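Local coordinates for two-domain protein containing predicted PHP-like metal-dependent phosphoesterase (Bacteroides vulgatus ATCC 8482, PDB 3E38) that binds zinc ions in a PHP-like domain joined to an Ig-like domain and is probably a metal-dependent phosphoesterase, perhaps acting on nucleic acids, at residues 9-14 and 276-281; 38-43 and 79-84; 249-254 and 337-342; 256-261 and 272-277. All blocks are in the same frame, centred on the assembly; numbering follows the deposited sequence.

Interaction 1. Residues 9-14 and 276-281; sequences QVPDLD and NVTDLV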
loop_
_atom_site.group_PDB
_atom_site.type_symbol
_atom_site.label_atom_id
_atom_site.label_comp_id
_atom_site.label_asym_id
_atom_site.label_seq_id
_atom_site.Cartn_x
_atom_site.Cartn_y
_atom_site.Cartn_z
ATOM N N GLN B 9 2.170 -4.473 -18.278
ATOM C CA GLN B 9 1.703 -3.695 -19.428
ATOM C C GLN B 9 2.755 -2.830 -20.077
ATOM O O GLN B 9 3.004 -1.706 -19.678
ATOM C CB GLN B 9 0.532 -2.830 -19.018
ATOM C CG GLN B 9 -0.672 -3.673 -18.573
ATOM C CD GLN B 9 -1.829 -2.782 -18.229
ATOM O OE1 GLN B 9 -2.312 -2.030 -19.069
ATOM N NE2 GLN B 9 -2.239 -2.808 -16.983
ATOM N N VAL B 10 3.380 -3.427 -21.074
ATOM C CA VAL B 10 4.401 -2.761 -21.890
ATOM C C VAL B 10 4.074 -3.094 -23.348
ATOM O O VAL B 10 3.347 -4.052 -23.612
ATOM C CB VAL B 10 5.848 -3.174 -21.538
ATOM C CG1 VAL B 10 6.249 -2.599 -20.165
ATOM C CG2 VAL B 10 6.006 -4.680 -21.593
ATOM N N PRO B 11 4.588 -2.308 -24.275
ATOM C CA PRO B 11 4.259 -2.624 -25.644
ATOM C C PRO B 11 5.170 -3.622 -26.314
ATOM O O PRO B 11 6.195 -4.077 -25.769
ATOM C CB PRO B 11 4.397 -1.271 -26.367
ATOM C CG PRO B 11 5.297 -0.412 -25.477
ATOM C CD PRO B 11 5.500 -1.148 -24.171
ATOM N N ASP B 12 4.760 -3.904 -27.542
ATOM C CA ASP B 12 5.462 -4.796 -28.441
ATOM C C ASP B 12 6.057 -4.028 -29.557
ATOM O O ASP B 12 5.429 -3.184 -30.110
ATOM C CB ASP B 12 4.505 -5.802 -29.074
ATOM C CG ASP B 12 3.907 -6.745 -28.061
ATOM O OD1 ASP B 12 4.636 -7.229 -27.145
ATOM O OD2 ASP B 12 2.700 -6.999 -28.199
ATOM N N LEU B 13 7.287 -4.355 -29.893
ATOM C CA LEU B 13 7.898 -3.780 -31.061
ATOM C C LEU B 13 7.229 -4.458 -32.236
ATOM O O LEU B 13 6.743 -5.594 -32.131
ATOM C CB LEU B 13 9.407 -4.047 -31.105
ATOM C CG LEU B 13 10.249 -3.430 -30.005
ATOM C CD1 LEU B 13 11.682 -3.914 -30.119
ATOM C CD2 LEU B 13 10.178 -1.904 -30.062
ATOM N N ASP B 14 7.186 -3.738 -33.342
ATOM C CA ASP B 14 6.715 -4.285 -34.638
ATOM C C ASP B 14 7.466 -5.559 -35.007
ATOM O O ASP B 14 8.705 -5.597 -35.031
ATOM C CB ASP B 14 6.912 -3.275 -35.764
ATOM C CG ASP B 14 5.940 -2.101 -35.665
ATOM O OD1 ASP B 14 4.932 -2.256 -34.949
ATOM O OD2 ASP B 14 6.178 -1.043 -36.294
ATOM N N ASN B 276 1.269 8.129 -21.304
ATOM C CA ASN B 276 2.080 6.982 -20.952
ATOM C C ASN B 276 1.091 5.840 -20.868
ATOM O O ASN B 276 0.202 5.800 -19.985
ATOM C CB ASN B 276 2.796 7.197 -19.615
ATOM C CG ASN B 276 3.862 6.154 -19.322
ATOM O OD1 ASN B 276 3.974 5.152 -20.011
ATOM N ND2 ASN B 276 4.647 6.385 -18.259
ATOM N N VAL B 277 1.212 4.924 -21.815
ATOM C CA VAL B 277 0.278 3.809 -21.920
ATOM C C VAL B 277 0.897 2.546 -21.300
ATOM O O VAL B 277 0.434 1.422 -21.510
ATOM C CB VAL B 277 -0.147 3.591 -23.423
ATOM C CG1 VAL B 277 -0.796 4.853 -23.997
ATOM C CG2 VAL B 277 1.023 3.206 -24.262
ATOM N N THR B 278 1.945 2.759 -20.517
ATOM C CA THR B 278 2.668 1.640 -19.877
ATOM C C THR B 278 2.651 1.676 -18.365
ATOM O O THR B 278 2.046 2.531 -17.740
ATOM C CB THR B 278 4.133 1.568 -20.320
ATOM O OG1 THR B 278 4.888 2.594 -19.679
ATOM C CG2 THR B 278 4.252 1.768 -21.843
ATOM N N ASP B 279 3.277 0.652 -17.812
ATOM C CA ASP B 279 3.457 0.462 -16.370
ATOM C C ASP B 279 4.787 1.099 -15.952
ATOM O O ASP B 279 5.175 1.105 -14.777
ATOM C CB ASP B 279 3.495 -1.030 -15.982
ATOM C CG ASP B 279 2.140 -1.668 -15.870
ATOM O OD1 ASP B 279 1.134 -0.932 -15.819
ATOM O OD2 ASP B 279 2.103 -2.922 -15.799
ATOM N N LEU B 280 5.469 1.651 -16.943
ATOM C CA LEU B 280 6.769 2.247 -16.752
ATOM C C LEU B 280 6.719 3.748 -16.658
ATOM O O LEU B 280 6.211 4.430 -17.543
ATOM C CB LEU B 280 7.702 1.935 -17.937
ATOM C CG LEU B 280 7.911 0.533 -18.521
ATOM C CD1 LEU B 280 9.173 0.524 -19.454
ATOM C CD2 LEU B 280 8.058 -0.444 -17.453
ATOM N N VAL B 281 7.339 4.254 -15.613
ATOM C CA VAL B 281 7.458 5.667 -15.434
ATOM C C VAL B 281 8.522 6.100 -16.417
ATOM O O VAL B 281 9.473 5.376 -16.685
ATOM C CB VAL B 281 7.906 6.085 -14.044
ATOM C CG1 VAL B 281 9.382 5.732 -13.866
ATOM C CG2 VAL B 281 7.677 7.604 -13.875
HETATM O O HOH W 1 -0.528 -3.755 -14.940
#
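Q9 and D279 grip each other twice, through the backbone of one and both backbone and carboxylate of the other, although neither lies in a strand. The amide N of Q9 donates to OD2 of D279 at 2.9 Å, coming from above the carboxylate plane, 60° out of it, while N of D279 returns a bond to O of Q9 at 3.0 Å. A water bridges the pair: it accepts from NE2 of Q9 and donates to OD2 of D279, so that oxygen serves two donors. With CG of D279 beside its own backbone N (chi1 -81°), the carboxylate reaches Q9, and its OD1 is held by H304. The loop 276-281 that presents D279 folds on itself in an Asx turn followed by an ST turn. OD1 of N276 accepts from both N and OG1 of T278, and OG1 of T278 accepts in turn from N of L280; ND2 of N276 bonds to O of L280 at 2.6 Å. This braced loop of the Ig-like domain thereby meets the N-terminal segment leading to strand 17-22. Beside the polar pair, CG1 of V10 touches CD2 of L280 at 3.9 Å, and CD of P11 meets CG2 of T278.

Interaction 2. Residues 38-43 and 79-84; sequences VRVDEA and EQAEKL
V40 makes the apolar part of this helix-helix contact chiefly with one methyl, CG1. Anti to the backbone N, this methyl projects toward the second helix, where it lies 3.5 Å from CG of Q80 and 3.6 Å from CA of A81. The small side chain of A81 lets the methyl come close to the helix backbone; CD1 of L84, one turn further on from Q80, lies 4.1 Å from CG1 of V40. L84 also touches R306 of the third subunit. The polar part is one hydrogen bond, from NE2 of Q80 to OD1 of D41, 3.2 Å long and fairly straight at 166°. It uses the syn lone pair of OD1 and lies in the amide plane of Q80, yet the amide and carboxylate are turned 78° against each other. CG of Q80 rests on V40, and the bend at chi2 turns the amide beyond it to OD1 of D41, which CD1 of L84 also approaches. Helices 36-45 and 72-83 run nearly parallel, their short segments 17° apart with axes 9.3 Å from each other. Both belong to the polymerase/histidinol phosphatase-like region, where each precedes a strand of the parallel pair 50-56 and 87-95, and R39 and A43 of the first helix pack against strand 50-56.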
loop_
_atom_site.group_PDB
_atom_site.type_symbol
_atom_site.label_atom_id
_atom_site.label_comp_id
_atom_site.label_asym_id
_atom_site.label_seq_id
_atom_site.Cartn_x
_atom_site.Cartn_y
_atom_site.Cartn_z
ATOM N N VAL B 38 7.483 -22.790 -6.029
ATOM C CA VAL B 38 7.186 -21.422 -5.655
ATOM C C VAL B 38 7.706 -20.480 -6.724
ATOM O O VAL B 38 7.103 -19.440 -6.971
ATOM C CB VAL B 38 7.853 -21.056 -4.313
ATOM C CG1 VAL B 38 7.647 -19.598 -3.963
ATOM C CG2 VAL B 38 7.338 -21.936 -3.243
ATOM N N ARG B 39 8.831 -20.822 -7.350
ATOM C CA ARG B 39 9.386 -19.895 -8.338
ATOM C C ARG B 39 8.449 -19.769 -9.540
ATOM O O ARG B 39 8.467 -18.759 -10.262
ATOM C CB ARG B 39 10.786 -20.284 -8.833
ATOM C CG ARG B 39 11.906 -20.214 -7.803
ATOM C CD ARG B 39 11.963 -18.855 -7.151
ATOM N NE ARG B 39 13.055 -18.769 -6.187
ATOM C CZ ARG B 39 13.074 -17.944 -5.139
ATOM N NH1 ARG B 39 12.050 -17.126 -4.900
ATOM N NH2 ARG B 39 14.122 -17.938 -4.327
ATOM N N VAL B 40 7.629 -20.800 -9.707
ATOM C CA VAL B 40 6.727 -20.894 -10.838
ATOM C C VAL B 40 5.504 -20.078 -10.479
ATOM O O VAL B 40 4.975 -19.369 -11.312
ATOM C CB VAL B 40 6.334 -22.379 -11.249
ATOM C CG1 VAL B 40 5.265 -22.353 -12.368
ATOM C CG2 VAL B 40 7.581 -23.215 -11.679
ATOM N N ASP B 41 5.050 -20.224 -9.238
ATOM C CA ASP B 41 3.930 -19.426 -8.736
ATOM C C ASP B 41 4.211 -17.934 -8.806
ATOM O O ASP B 41 3.342 -17.141 -9.145
ATOM C CB ASP B 41 3.647 -19.724 -7.283
ATOM C CG ASP B 41 3.151 -21.129 -7.073
ATOM O OD1 ASP B 41 2.491 -21.618 -8.004
ATOM O OD2 ASP B 41 3.455 -21.713 -6.004
ATOM N N GLU B 42 5.427 -17.575 -8.430
ATOM C CA GLU B 42 5.833 -16.169 -8.392
ATOM C C GLU B 42 5.873 -15.560 -9.773
ATOM O O GLU B 42 5.404 -14.449 -9.966
ATOM C CB GLU B 42 7.198 -16.022 -7.765
ATOM C CG GLU B 42 7.221 -16.393 -6.255
ATOM C CD GLU B 42 8.650 -16.393 -5.687
ATOM O OE1 GLU B 42 9.631 -16.563 -6.471
ATOM O OE2 GLU B 42 8.780 -16.271 -4.456
ATOM N N ALA B 43 6.418 -16.302 -10.723
ATOM C CA ALA B 43 6.562 -15.833 -12.125
ATOM C C ALA B 43 5.201 -15.579 -12.708
ATOM O O ALA B 43 4.928 -14.543 -13.293
ATOM C CB ALA B 43 7.350 -16.837 -12.994
ATOM N N GLU B 79 5.524 -29.543 -14.276
ATOM C CA GLU B 79 4.071 -29.672 -14.350
ATOM C C GLU B 79 3.404 -28.372 -14.044
ATOM O O GLU B 79 2.434 -27.992 -14.676
ATOM C CB GLU B 79 3.582 -30.708 -13.345
ATOM C CG GLU B 79 2.110 -30.815 -13.219
ATOM C CD GLU B 79 1.701 -31.814 -12.120
ATOM O OE1 GLU B 79 2.602 -32.480 -11.549
ATOM O OE2 GLU B 79 0.480 -31.916 -11.829
ATOM N N GLN B 80 3.952 -27.684 -13.064
ATOM C CA GLN B 80 3.383 -26.430 -12.625
ATOM C C GLN B 80 3.553 -25.405 -13.725
ATOM O O GLN B 80 2.650 -24.632 -13.994
ATOM C CB GLN B 80 4.050 -25.911 -11.332
ATOM C CG GLN B 80 3.308 -24.743 -10.652
ATOM C CD GLN B 80 1.933 -25.185 -10.105
ATOM O OE1 GLN B 80 1.428 -26.263 -10.436
ATOM N NE2 GLN B 80 1.336 -24.352 -9.258
ATOM N N ALA B 81 4.724 -25.414 -14.339
ATOM C CA ALA B 81 5.050 -24.427 -15.333
ATOM C C ALA B 81 4.100 -24.589 -16.509
ATOM O O ALA B 81 3.639 -23.632 -17.121
ATOM C CB ALA B 81 6.515 -24.538 -15.777
ATOM N N GLU B 82 3.764 -25.834 -16.774
ATOM C CA GLU B 82 2.899 -26.162 -17.908
ATOM C C GLU B 82 1.512 -25.677 -17.580
ATOM O O GLU B 82 0.878 -24.993 -18.374
ATOM C CB GLU B 82 2.882 -27.672 -18.177
ATOM C CG GLU B 82 1.860 -28.149 -19.224
ATOM C CD GLU B 82 1.857 -29.667 -19.394
ATOM N N LYS B 83 1.048 -26.027 -16.392
ATOM C CA LYS B 83 -0.313 -25.661 -15.991
ATOM C C LYS B 83 -0.466 -24.150 -16.027
ATOM O O LYS B 83 -1.480 -23.675 -16.406
ATOM C CB LYS B 83 -0.711 -26.141 -14.575
ATOM C CG LYS B 83 -0.704 -27.645 -14.339
ATOM N N LEU B 84 0.579 -23.408 -15.707
ATOM C CA LEU B 84 0.450 -21.950 -15.534
ATOM C C LEU B 84 0.956 -21.184 -16.707
ATOM O O LEU B 84 1.055 -19.936 -16.677
ATOM C CB LEU B 84 1.179 -21.467 -14.276
ATOM C CG LEU B 84 0.575 -21.973 -12.952
ATOM C CD1 LEU B 84 1.349 -21.381 -11.803
ATOM C CD2 LEU B 84 -0.880 -21.634 -12.833
#

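Interaction 3. Residues 249-254 and 337-342; sequences LLRPFF and LKYTIS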
loop_
_atom_site.group_PDB
_atom_site.type_symbol
_atom_site.label_atom_id
_atom_site.label_comp_id
_atom_site.label_asym_id
_atom_site.label_seq_id
_atom_site.Cartn_x
_atom_site.Cartn_y
_atom_site.Cartn_z
ATOM N N LEU B 249 16.804 -0.308 -30.189
ATOM C CA LEU B 249 15.695 -1.047 -29.611
ATOM C C LEU B 249 14.870 -0.136 -28.694
ATOM O O LEU B 249 13.636 -0.167 -28.732
ATOM C CB LEU B 249 16.190 -2.268 -28.842
ATOM C CG LEU B 249 16.588 -3.498 -29.662
ATOM C CD1 LEU B 249 17.026 -4.586 -28.722
ATOM C CD2 LEU B 249 15.415 -3.939 -30.541
ATOM N N LEU B 250 15.562 0.683 -27.901
ATOM C CA LEU B 250 14.892 1.568 -26.916
ATOM C C LEU B 250 14.134 2.688 -27.608
ATOM O O LEU B 250 13.035 3.070 -27.210
ATOM C CB LEU B 250 15.860 2.124 -25.853
ATOM C CG LEU B 250 15.785 1.372 -24.506
ATOM C CD1 LEU B 250 15.770 -0.157 -24.631
ATOM C CD2 LEU B 250 16.889 1.867 -23.527
ATOM N N ARG B 251 14.716 3.171 -28.691
ATOM C CA ARG B 251 14.089 4.258 -29.421
ATOM C C ARG B 251 12.700 3.841 -29.893
ATOM O O ARG B 251 11.728 4.501 -29.571
ATOM C CB ARG B 251 14.941 4.730 -30.612
ATOM C CG ARG B 251 14.237 5.727 -31.511
ATOM C CD ARG B 251 15.225 6.296 -32.551
ATOM N NE ARG B 251 16.438 6.743 -31.865
ATOM C CZ ARG B 251 16.519 7.879 -31.163
ATOM N NH1 ARG B 251 15.466 8.669 -31.092
ATOM N NH2 ARG B 251 17.641 8.234 -30.535
ATOM N N PRO B 252 12.600 2.744 -30.663
ATOM C CA PRO B 252 11.267 2.375 -31.115
ATOM C C PRO B 252 10.332 1.941 -30.008
ATOM O O PRO B 252 9.110 1.970 -30.187
ATOM C CB PRO B 252 11.524 1.171 -32.046
ATOM C CG PRO B 252 12.921 0.711 -31.736
ATOM C CD PRO B 252 13.636 1.993 -31.387
ATOM N N PHE B 253 10.917 1.543 -28.887
ATOM C CA PHE B 253 10.127 1.030 -27.712
ATOM C C PHE B 253 9.479 2.222 -27.043
ATOM O O PHE B 253 8.296 2.232 -26.718
ATOM C CB PHE B 253 11.027 0.228 -26.756
ATOM C CG PHE B 253 10.306 -0.418 -25.614
ATOM C CD1 PHE B 253 9.539 -1.564 -25.808
ATOM C CD2 PHE B 253 10.416 0.090 -24.328
ATOM C CE1 PHE B 253 8.872 -2.176 -24.747
ATOM C CE2 PHE B 253 9.740 -0.521 -23.262
ATOM C CZ PHE B 253 8.968 -1.657 -23.481
ATOM N N PHE B 254 10.258 3.279 -26.927
ATOM C CA PHE B 254 9.761 4.502 -26.309
ATOM C C PHE B 254 8.626 5.047 -27.106
ATOM O O PHE B 254 7.665 5.545 -26.575
ATOM C CB PHE B 254 10.830 5.582 -26.211
ATOM C CG PHE B 254 10.310 6.876 -25.630
ATOM C CD1 PHE B 254 10.022 6.973 -24.281
ATOM C CD2 PHE B 254 10.111 7.996 -26.431
ATOM C CE1 PHE B 254 9.546 8.154 -23.734
ATOM C CE2 PHE B 254 9.626 9.198 -25.869
ATOM C CZ PHE B 254 9.360 9.269 -24.538
ATOM N N LEU B 337 18.366 7.870 -23.565
ATOM C CA LEU B 337 17.834 7.982 -24.927
ATOM C C LEU B 337 17.501 9.409 -25.310
ATOM O O LEU B 337 16.869 10.124 -24.560
ATOM C CB LEU B 337 16.557 7.141 -25.053
ATOM C CG LEU B 337 15.769 7.258 -26.352
ATOM C CD1 LEU B 337 16.601 6.730 -27.545
ATOM C CD2 LEU B 337 14.401 6.557 -26.211
ATOM N N LYS B 338 17.921 9.801 -26.504
ATOM C CA LYS B 338 17.603 11.113 -27.056
ATOM C C LYS B 338 16.414 11.007 -28.000
ATOM O O LYS B 338 16.327 10.150 -28.861
ATOM C CB LYS B 338 18.805 11.720 -27.782
ATOM C CG LYS B 338 20.074 11.747 -26.917
ATOM C CD LYS B 338 19.852 12.439 -25.576
ATOM C CE LYS B 338 21.144 12.459 -24.714
ATOM N NZ LYS B 338 21.584 11.105 -24.163
ATOM N N TYR B 339 15.491 11.917 -27.827
ATOM C CA TYR B 339 14.267 11.893 -28.601
ATOM C C TYR B 339 13.848 13.271 -28.971
ATOM O O TYR B 339 14.129 14.239 -28.278
ATOM C CB TYR B 339 13.144 11.223 -27.777
ATOM C CG TYR B 339 12.043 10.633 -28.612
ATOM C CD1 TYR B 339 10.954 11.396 -29.028
ATOM C CD2 TYR B 339 12.106 9.298 -29.003
ATOM C CE1 TYR B 339 9.944 10.827 -29.809
ATOM C CE2 TYR B 339 11.117 8.720 -29.787
ATOM C CZ TYR B 339 10.039 9.474 -30.187
ATOM O OH TYR B 339 9.061 8.853 -30.951
ATOM N N THR B 340 13.166 13.335 -30.091
ATOM C CA THR B 340 12.649 14.592 -30.603
ATOM C C THR B 340 11.215 14.454 -31.005
ATOM O O THR B 340 10.808 13.437 -31.593
ATOM C CB THR B 340 13.386 15.060 -31.869
ATOM O OG1 THR B 340 14.773 15.124 -31.600
ATOM C CG2 THR B 340 12.934 16.434 -32.251
ATOM N N ILE B 341 10.451 15.472 -30.639
ATOM C CA ILE B 341 9.082 15.582 -31.083
ATOM C C ILE B 341 9.095 16.750 -32.034
ATOM O O ILE B 341 9.218 17.899 -31.606
ATOM C CB ILE B 341 8.089 15.815 -29.941
ATOM C CG1 ILE B 341 7.984 14.564 -29.070
ATOM C CG2 ILE B 341 6.755 16.149 -30.517
ATOM C CD1 ILE B 341 7.066 14.729 -27.831
ATOM N N SER B 342 9.053 16.450 -33.330
ATOM C CA SER B 342 9.051 17.492 -34.368
ATOM C C SER B 342 7.678 18.107 -34.509
ATOM O O SER B 342 6.671 17.393 -34.640
ATOM C CB SER B 342 9.493 16.944 -35.733
ATOM O OG SER B 342 10.859 16.577 -35.734
#
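The F254 ring turns its edge to one face of Y339 in a T-shaped pair, with centroids 4.9 Å apart and planes at 67°. CD2 of F254 sits 3.5 Å from CD2 of Y339, above that face but offset toward the rim, and CE2 of Y339 lies in plane at the F254 edge. The third flat group, the guanidinium of R251, has CD1 of L337 over one face, 3.5 Å from NH2, and O of K338 at its edge. Both terminal nitrogens of R251 donate end-on to that single oxygen, NH1 at 2.8 Å and NH2 at 2.9 Å; both bonds are bent, with an N-H...O angle of 137° at NH1. A turn of the chain at chi3 brings the end of R251 back to the strand, and E247, one turn earlier on the helix, forms a salt bridge with NH2. A backbone carbonyl and a carboxylate thus share the cation and fix its rotation. L337 sits between the arginine and the phenylalanine: CD1 serves the former, while CD2 packs 3.7 Å from CB of F254. V326 of the adjacent strand touches both L337 and F254. The arrangement is a helix laid obliquely, at 45°, against a strand of an antiparallel sheet; here helix 247-257, which runs directly into the first strand of the Ig-like domain, packs on strand 335-342 of that domain's beta-sandwich.

Interaction 4. Residues 256-261 and 272-277; sequences KCVKIE and LSITNV
V258, I260, L272 and I274 make the close-packed side of this antiparallel ladder. CG2 of I274 is wedged between its neighbours on the opposing strand, 4.0 Å from CB of V258 and 4.1 Å from CG1 of I260; being anti to the backbone N, this branch lies alongside both, all pointing the same way. CG2 of I260 reaches CD1 of L272 at 4.2 Å. I341 of strand 335-342 covers I260, L272 and I274, so this is the inward side, turned to the other sheet of the Ig-like sandwich.

The other face, carrying K259, E261, S273 and T275, is looser and wetter. K259 and E261 are exposed, and few side-chain atoms approach each other closely here, although both residues lie broadly along the other strand; CB of E261 approaches OG of S273 at 3.8 Å. A water bridges the strands on this face: it donates to O of K259 and is hydrogen-bonded to OG1 of T275 and OG of S273.

Between the two faces run the backbones of the hairpin formed by strands 258-265 and 269-276. K259 with T275 and E261 with S273 are hydrogen-bonded pairs, each with reciprocal bonds, whereas V258-N276 and I260-I274 are non-hydrogen-bonded pairs. One more backbone bond follows beyond the paired residues, from N of V277 to O of C257 at 3.0 Å, with an angle of 169°. CA of V258 adds a CA-H...O contact to O of T275 at 3.1 Å. The paired main-chain bonds fix the register, and the side chains divide into a largely apolar face turned into the sandwich and a polar face suited to water.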
loop_
_atom_site.group_PDB
_atom_site.type_symbol
_atom_site.label_atom_id
_atom_site.label_comp_id
_atom_site.label_asym_id
_atom_site.label_seq_id
_atom_site.Cartn_x
_atom_site.Cartn_y
_atom_site.Cartn_z
ATOM N N LYS B 256 6.495 3.512 -28.663
ATOM C CA LYS B 256 5.304 2.702 -28.405
ATOM C C LYS B 256 4.755 2.944 -26.998
ATOM O O LYS B 256 3.619 2.576 -26.683
ATOM C CB LYS B 256 5.663 1.225 -28.505
ATOM C CG LYS B 256 6.146 0.783 -29.839
ATOM C CD LYS B 256 5.019 0.593 -30.761
ATOM C CE LYS B 256 5.450 -0.287 -31.906
ATOM N NZ LYS B 256 4.308 -0.479 -32.812
ATOM N N CYS B 257 5.575 3.587 -26.171
ATOM C CA CYS B 257 5.239 3.803 -24.737
ATOM C C CYS B 257 4.374 5.023 -24.511
ATOM O O CYS B 257 3.697 5.148 -23.497
ATOM C CB CYS B 257 6.502 3.954 -23.895
ATOM S SG CYS B 257 7.407 2.428 -23.605
ATOM N N VAL B 258 4.436 5.924 -25.480
ATOM C CA VAL B 258 3.696 7.181 -25.396
ATOM C C VAL B 258 2.840 7.382 -26.619
ATOM O O VAL B 258 3.147 6.926 -27.713
ATOM C CB VAL B 258 4.629 8.428 -25.182
ATOM C CG1 VAL B 258 5.302 8.363 -23.822
ATOM C CG2 VAL B 258 5.661 8.547 -26.312
ATOM N N LYS B 259 1.710 8.012 -26.376
ATOM C CA LYS B 259 0.802 8.401 -27.435
ATOM C C LYS B 259 0.761 9.903 -27.426
ATOM O O LYS B 259 0.197 10.504 -26.548
ATOM C CB LYS B 259 -0.580 7.798 -27.228
ATOM C CG LYS B 259 -1.603 8.227 -28.280
ATOM C CD LYS B 259 -2.889 7.390 -28.195
ATOM C CE LYS B 259 -3.570 7.490 -26.816
ATOM N NZ LYS B 259 -4.837 6.704 -26.714
ATOM N N ILE B 260 1.434 10.489 -28.391
ATOM C CA ILE B 260 1.507 11.932 -28.553
ATOM C C ILE B 260 0.505 12.392 -29.582
ATOM O O ILE B 260 0.472 11.899 -30.694
ATOM C CB ILE B 260 2.898 12.364 -29.064
ATOM C CG1 ILE B 260 3.980 11.869 -28.114
ATOM C CG2 ILE B 260 2.950 13.885 -29.255
ATOM C CD1 ILE B 260 5.348 11.788 -28.750
ATOM N N GLU B 261 -0.313 13.349 -29.195
ATOM C CA GLU B 261 -1.280 13.947 -30.116
ATOM C C GLU B 261 -1.328 15.470 -29.981
ATOM O O GLU B 261 -1.324 16.010 -28.880
ATOM C CB GLU B 261 -2.685 13.406 -29.869
ATOM C CG GLU B 261 -2.859 11.909 -29.935
ATOM C CD GLU B 261 -4.283 11.516 -29.528
ATOM O OE1 GLU B 261 -5.130 12.426 -29.411
ATOM O OE2 GLU B 261 -4.562 10.316 -29.315
ATOM N N LEU B 272 0.020 19.746 -26.954
ATOM C CA LEU B 272 0.042 18.291 -27.111
ATOM C C LEU B 272 -0.631 17.581 -25.956
ATOM O O LEU B 272 -0.849 18.130 -24.885
ATOM C CB LEU B 272 1.492 17.771 -27.199
ATOM C CG LEU B 272 2.422 18.287 -28.307
ATOM C CD1 LEU B 272 3.847 17.768 -28.096
ATOM C CD2 LEU B 272 1.885 17.886 -29.665
ATOM N N SER B 273 -1.011 16.345 -26.202
ATOM C CA SER B 273 -1.458 15.486 -25.105
ATOM C C SER B 273 -0.628 14.234 -25.218
ATOM O O SER B 273 -0.771 13.487 -26.187
ATOM C CB SER B 273 -2.954 15.135 -25.146
ATOM O OG SER B 273 -3.223 14.131 -26.127
ATOM N N ILE B 274 0.247 14.025 -24.239
ATOM C CA ILE B 274 1.105 12.838 -24.196
ATOM C C ILE B 274 0.664 11.867 -23.107
ATOM O O ILE B 274 0.531 12.208 -21.955
ATOM C CB ILE B 274 2.539 13.240 -23.961
ATOM C CG1 ILE B 274 2.908 14.329 -24.961
ATOM C CG2 ILE B 274 3.454 12.038 -24.076
ATOM C CD1 ILE B 274 4.298 14.828 -24.808
ATOM N N THR B 275 0.390 10.651 -23.511
ATOM C CA THR B 275 -0.037 9.630 -22.580
ATOM C C THR B 275 0.914 8.468 -22.539
ATOM O O THR B 275 1.307 7.932 -23.572
ATOM C CB THR B 275 -1.405 9.080 -22.979
ATOM O OG1 THR B 275 -2.306 10.175 -23.142
ATOM C CG2 THR B 275 -1.951 8.105 -21.936
ATOM N N ASN B 276 1.269 8.129 -21.304
ATOM C CA ASN B 276 2.080 6.982 -20.952
ATOM C C ASN B 276 1.091 5.840 -20.868
ATOM O O ASN B 276 0.202 5.800 -19.985
ATOM C CB ASN B 276 2.796 7.197 -19.615
ATOM C CG ASN B 276 3.862 6.154 -19.322
ATOM O OD1 ASN B 276 3.974 5.152 -20.011
ATOM N ND2 ASN B 276 4.647 6.385 -18.259
ATOM N N VAL B 277 1.212 4.924 -21.815
ATOM C CA VAL B 277 0.278 3.809 -21.920
ATOM C C VAL B 277 0.897 2.546 -21.300
ATOM O O VAL B 277 0.434 1.422 -21.510
ATOM C CB VAL B 277 -0.147 3.591 -23.423
ATOM C CG1 VAL B 277 -0.796 4.853 -23.997
ATOM C CG2 VAL B 277 1.023 3.206 -24.262
HETATM O O HOH W 2 -1.941 11.265 -25.349
#

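From the N terminus, interaction 1 opens first and closes the longest loop, bringing segment 9-14 to the Ig-like loop 276-281. Interaction 2 opens and closes within that loop and stays in the metal-binding domain, its centre 25 Å from that of interaction 1. Interaction 3 starts inside the same loop but ends beyond it, so the two cross; P11 and L13 pack on helix 247-257 where they meet. Interaction 4, a short hairpin closure, falls within the span of interaction 3 and shares N276 and V277 with interaction 1. D14 and K256 form a salt bridge between interactions 1 and 4, while I341 joins the sheets of interactions 3 and 4.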